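Local structure of CalS13 (Micromonospora echinospora, 4ZAS) at residues 162-167 and 379-384; 240-245 and 264-269. The protein probably transfers an amino group to a dTDP-linked keto sugar, with pyridoxal 5'-phosphate as cofactor. One frame throughout, in Å; residues are numbered along the deposited sequence.

Interaction 1: residues 162-167 and 379-384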
# COMPACT_ATOMS: atom_id res chain seq x y z
N HIS A 162 -9.95 -6.69 18.19
CA HIS A 162 -9.92 -6.19 19.56
C HIS A 162 -10.41 -4.75 19.55
O HIS A 162 -9.61 -3.82 19.65
CB HIS A 162 -8.51 -6.23 20.13
CG HIS A 162 -7.86 -7.58 20.07
ND1 HIS A 162 -8.24 -8.63 20.88
CD2 HIS A 162 -6.85 -8.04 19.30
CE1 HIS A 162 -7.48 -9.68 20.62
NE2 HIS A 162 -6.63 -9.35 19.66
N TRP A 163 -11.71 -4.55 19.45
CA TRP A 163 -12.25 -3.20 19.32
C TRP A 163 -11.82 -2.31 20.49
O TRP A 163 -11.86 -2.71 21.65
CB TRP A 163 -13.78 -3.24 19.21
CG TRP A 163 -14.37 -1.93 18.81
CD1 TRP A 163 -15.21 -1.15 19.55
CD2 TRP A 163 -14.13 -1.23 17.58
NE1 TRP A 163 -15.53 -0.00 18.84
CE2 TRP A 163 -14.87 -0.03 17.63
CE3 TRP A 163 -13.37 -1.50 16.44
CZ2 TRP A 163 -14.88 0.89 16.58
CZ3 TRP A 163 -13.37 -0.57 15.40
CH2 TRP A 163 -14.12 0.61 15.48
N LEU A 164 -11.31 -1.13 20.13
CA LEU A 164 -10.80 -0.10 21.05
C LEU A 164 -9.61 -0.57 21.88
O LEU A 164 -9.19 0.12 22.80
CB LEU A 164 -11.91 0.38 21.97
CG LEU A 164 -13.10 0.87 21.15
CD1 LEU A 164 -14.25 1.23 22.05
CD2 LEU A 164 -12.69 2.06 20.27
N GLY A 165 -9.06 -1.73 21.54
CA GLY A 165 -7.97 -2.29 22.32
C GLY A 165 -8.42 -3.12 23.51
O GLY A 165 -7.64 -3.41 24.42
N TYR A 166 -9.70 -3.50 23.52
CA TYR A 166 -10.20 -4.43 24.53
C TYR A 166 -10.05 -5.83 23.97
O TYR A 166 -10.67 -6.18 22.98
CB TYR A 166 -11.67 -4.14 24.94
CG TYR A 166 -12.16 -5.06 26.04
CD1 TYR A 166 -12.00 -4.72 27.39
CD2 TYR A 166 -12.74 -6.28 25.75
CE1 TYR A 166 -12.43 -5.58 28.41
CE2 TYR A 166 -13.18 -7.14 26.76
CZ TYR A 166 -13.02 -6.79 28.09
OH TYR A 166 -13.46 -7.65 29.09
N PRO A 167 -9.20 -6.63 24.60
CA PRO A 167 -8.88 -7.97 24.09
C PRO A 167 -10.04 -8.96 24.02
O PRO A 167 -10.74 -9.20 25.00
CB PRO A 167 -7.83 -8.48 25.07
CG PRO A 167 -7.21 -7.23 25.64
CD PRO A 167 -8.34 -6.25 25.74
N VAL A 379 -24.14 2.49 20.40
CA VAL A 379 -22.69 2.61 20.63
C VAL A 379 -22.18 4.00 20.29
O VAL A 379 -22.63 4.63 19.33
CB VAL A 379 -21.91 1.57 19.83
CG1 VAL A 379 -22.08 1.82 18.34
CG2 VAL A 379 -20.46 1.64 20.21
N VAL A 380 -21.28 4.51 21.12
CA VAL A 380 -20.76 5.84 20.89
C VAL A 380 -19.39 5.90 21.55
O VAL A 380 -19.12 5.16 22.48
CB VAL A 380 -21.72 6.92 21.43
CG1 VAL A 380 -21.70 6.96 22.97
CG2 VAL A 380 -21.34 8.24 20.87
N HIS A 381 -18.51 6.77 21.05
CA HIS A 381 -17.16 6.85 21.61
C HIS A 381 -16.83 8.26 22.06
O HIS A 381 -17.13 9.23 21.36
CB HIS A 381 -16.15 6.37 20.58
CG HIS A 381 -16.38 4.95 20.13
ND1 HIS A 381 -17.26 4.63 19.13
CD2 HIS A 381 -15.87 3.78 20.59
CE1 HIS A 381 -17.27 3.32 18.96
NE2 HIS A 381 -16.44 2.78 19.83
N ILE A 382 -16.17 8.37 23.20
CA ILE A 382 -15.87 9.66 23.79
C ILE A 382 -14.36 9.72 24.02
O ILE A 382 -13.71 8.69 24.22
CB ILE A 382 -16.67 9.89 25.09
CG1 ILE A 382 -16.15 8.96 26.19
CG2 ILE A 382 -18.15 9.69 24.85
CD1 ILE A 382 -16.76 9.22 27.52
N PRO A 383 -13.78 10.93 23.98
CA PRO A 383 -12.34 11.14 24.13
C PRO A 383 -11.82 10.59 25.43
O PRO A 383 -12.44 10.86 26.46
CB PRO A 383 -12.19 12.66 24.09
CG PRO A 383 -13.40 13.13 23.38
CD PRO A 383 -14.49 12.21 23.79
N VAL A 384 -10.72 9.86 25.40
CA VAL A 384 -10.15 9.25 26.59
C VAL A 384 -8.62 9.31 26.55
O VAL A 384 -7.96 9.00 27.54
CB VAL A 384 -10.65 7.78 26.75
CG1 VAL A 384 -9.95 6.88 25.76
CG2 VAL A 384 -10.49 7.27 28.20
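Trp-163 meets His-381 through its indole N-H: NE1 of Trp-163 donates to NE2 of His-381 over 3.1 Å. The bond is moderately bent, with an N-H...N angle of 150°, and each nitrogen lies out of the other ring's plane. CG of Trp-163 is anti to the backbone N (chi1 -168°), a torsion that carries the indole toward the strand, where chi2 turns its N-H edge to His-381. The five-membered ring and the imidazole have centroids 5.2 Å apart and planes turned 70°, but neither lies over the other's face: a rim-to-rim meeting, not an edge-to-face stack. The other imidazole nitrogen, ND1 of His-381, is hydrogen-bonded to the carbonyl O of Ser-350, so the imidazole is gripped at both nitrogens and its rotation is fixed, consistent with NE2 serving purely as acceptor. A phenylalanine in place of Trp-163 would probably leave NE2 of His-381 without its donor and the imidazole held at ND1 alone. The Trp-163 to His-381 bond joins the large and the small C-terminal domain of a fold type I aminotransferase: residues 162-167 follow strand 155-161 of the central seven-stranded sheet, whereas strand 379-382 edges the small antiparallel sheet. The Trp-163 side chain lies about 5 Å from the bound dTDP-4-keto-6-deoxyglucose, and His-381 packs on Val-352 of that pocket. Leu-164 supplies the apolar half. Its CD1 comes to the imidazole edge, in plane, 3.4 Å from CD2 of His-381; its other methyl, CD2, is 3.6 Å from the same His-381 CD2 and also lies over the rim of the Trp-163 ring. Gly-165 N bonds to His-162 O and Tyr-166 N to Trp-163 O, two overlapping beta turns, type II then type I', that present Trp-163 and Leu-164 to the strand.

Interaction 2: residues 240-245 and 264-269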
# COMPACT_ATOMS: atom_id res chain seq x y z
N TYR A 240 6.38 -16.53 9.25
CA TYR A 240 7.23 -15.34 9.23
C TYR A 240 8.03 -15.25 7.92
O TYR A 240 8.07 -14.19 7.29
CB TYR A 240 8.19 -15.33 10.41
CG TYR A 240 9.19 -14.20 10.33
CD1 TYR A 240 8.85 -12.92 10.74
CD2 TYR A 240 10.48 -14.41 9.83
CE1 TYR A 240 9.76 -11.88 10.67
CE2 TYR A 240 11.39 -13.37 9.76
CZ TYR A 240 11.02 -12.11 10.18
OH TYR A 240 11.92 -11.07 10.12
N ASP A 241 8.68 -16.34 7.53
CA ASP A 241 9.43 -16.36 6.28
C ASP A 241 8.50 -16.05 5.11
O ASP A 241 8.80 -15.19 4.28
CB ASP A 241 10.12 -17.71 6.06
CG ASP A 241 11.26 -17.96 7.04
OD1 ASP A 241 11.76 -16.98 7.63
OD2 ASP A 241 11.66 -19.13 7.22
N ARG A 242 7.35 -16.72 5.08
CA ARG A 242 6.42 -16.57 3.97
C ARG A 242 5.88 -15.15 3.79
O ARG A 242 5.73 -14.68 2.67
CB ARG A 242 5.25 -17.53 4.11
CG ARG A 242 4.43 -17.60 2.83
CD ARG A 242 3.38 -18.68 2.85
NE ARG A 242 3.86 -19.95 3.39
CZ ARG A 242 4.38 -20.93 2.66
NH1 ARG A 242 4.50 -20.80 1.35
NH2 ARG A 242 4.79 -22.05 3.26
N LEU A 243 5.58 -14.47 4.89
CA LEU A 243 5.00 -13.15 4.79
C LEU A 243 6.03 -12.12 4.42
O LEU A 243 5.72 -11.15 3.74
CB LEU A 243 4.31 -12.77 6.10
CG LEU A 243 2.80 -12.71 5.89
CD1 LEU A 243 2.38 -14.01 5.30
CD2 LEU A 243 2.03 -12.43 7.17
N ARG A 244 7.26 -12.34 4.87
CA ARG A 244 8.36 -11.44 4.56
C ARG A 244 8.58 -11.51 3.04
O ARG A 244 8.81 -10.49 2.38
CB ARG A 244 9.62 -11.85 5.33
CG ARG A 244 10.50 -10.69 5.74
CD ARG A 244 11.61 -11.13 6.70
NE ARG A 244 12.90 -11.18 6.00
CZ ARG A 244 13.71 -10.14 5.84
NH1 ARG A 244 13.38 -8.95 6.32
NH2 ARG A 244 14.86 -10.28 5.19
N LEU A 245 8.44 -12.71 2.50
CA LEU A 245 8.54 -12.96 1.08
C LEU A 245 7.48 -12.22 0.29
O LEU A 245 7.79 -11.51 -0.67
CB LEU A 245 8.42 -14.46 0.78
CG LEU A 245 9.63 -15.24 0.30
CD1 LEU A 245 9.22 -16.66 -0.01
CD2 LEU A 245 10.19 -14.57 -0.96
N VAL A 264 10.81 -16.24 -8.80
CA VAL A 264 9.64 -15.96 -7.96
C VAL A 264 8.71 -17.14 -7.98
O VAL A 264 8.10 -17.42 -9.02
CB VAL A 264 8.88 -14.71 -8.42
CG1 VAL A 264 7.73 -14.48 -7.45
CG2 VAL A 264 9.81 -13.48 -8.48
N ALA A 265 8.58 -17.83 -6.85
CA ALA A 265 7.71 -19.00 -6.78
C ALA A 265 6.31 -18.65 -6.29
O ALA A 265 5.33 -19.30 -6.65
CB ALA A 265 8.33 -20.04 -5.90
N GLU A 266 6.23 -17.63 -5.43
CA GLU A 266 4.95 -17.16 -4.92
C GLU A 266 4.87 -15.67 -5.14
O GLU A 266 5.55 -14.91 -4.45
CB GLU A 266 4.80 -17.45 -3.43
CG GLU A 266 4.85 -18.89 -3.08
CD GLU A 266 4.95 -19.10 -1.59
OE1 GLU A 266 4.82 -18.10 -0.85
OE2 GLU A 266 5.16 -20.26 -1.18
N TRP A 267 3.99 -15.26 -6.06
CA TRP A 267 3.91 -13.85 -6.41
C TRP A 267 3.50 -13.07 -5.14
O TRP A 267 2.88 -13.62 -4.25
CB TRP A 267 2.94 -13.61 -7.58
CG TRP A 267 1.47 -13.92 -7.29
CD1 TRP A 267 0.79 -15.05 -7.62
CD2 TRP A 267 0.53 -13.07 -6.62
NE1 TRP A 267 -0.51 -14.96 -7.19
CE2 TRP A 267 -0.69 -13.75 -6.58
CE3 TRP A 267 0.62 -11.79 -6.04
CZ2 TRP A 267 -1.83 -13.21 -5.99
CZ3 TRP A 267 -0.51 -11.26 -5.46
CH2 TRP A 267 -1.72 -11.97 -5.44
N GLY A 268 3.91 -11.81 -5.06
CA GLY A 268 3.68 -11.05 -3.86
C GLY A 268 3.17 -9.65 -4.12
O GLY A 268 2.67 -9.34 -5.20
N TYR A 269 3.29 -8.81 -3.10
CA TYR A 269 2.73 -7.48 -3.11
C TYR A 269 3.86 -6.50 -2.89
O TYR A 269 5.03 -6.89 -2.85
CB TYR A 269 1.64 -7.33 -2.03
CG TYR A 269 0.63 -8.47 -2.01
CD1 TYR A 269 0.92 -9.69 -1.40
CD2 TYR A 269 -0.61 -8.34 -2.65
CE1 TYR A 269 0.01 -10.73 -1.41
CE2 TYR A 269 -1.53 -9.39 -2.66
CZ TYR A 269 -1.21 -10.57 -2.04
OH TYR A 269 -2.11 -11.61 -2.05
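Arg-242 and Glu-266 form a salt bridge in which one nitrogen faces one oxygen: NH1 of Arg-242 lies 2.7 Å from OE2 of Glu-266. OE1 of Glu-266 is 3.5 Å from that NH1, too far to make the pairing two-pronged. The guanidinium and carboxylate planes differ by 17°, and OE2 sits at the guanidinium edge, nearly in its plane. The arginine leaves its helix with CB pointing neither at the loop nor away from it; a bend at chi3 (-43°) brings its end across. Glu-266 instead points at the helix from the start and is extended beyond CG, and the two side chains cross at about a right angle. OE1 of Glu-266 also passes 3.7 Å from CG of Arg-242, touching the aliphatic stem, and has a second, weak and long ion pair with Arg-246, one helical turn further on. Leu-92 of helix 82-94 packs against Arg-242. On both sides of the glutamate in sequence, Val-264 before it and Trp-267 and Tyr-269 after it touch the second subunit. The arrangement is a surface salt bridge between a helix and a loop, tying helix 237-247 to a segment that lies at the dimer interface.

From the N terminus, the chain runs through the first strands of the central sheet to residues 162-167, where interaction 1 opens. It then adds further strands of that sheet and enters helix 237-247, where interaction 2 opens; only 18 residues separate its segments, so this loop closes at 264-269, within the larger one. Helix 275-305 and strands 312-313 and 328-332 follow before strand 379-382, an outer strand of the same small sheet, closes interaction 1 after 211 residues. The loops nest without crossing. Interaction 1 is buried, bridging the two domains; interaction 2 is local and superficial. Their centres are 34 Å apart, on opposite sides of the chain's centre, and their nearest atoms about 16 Å.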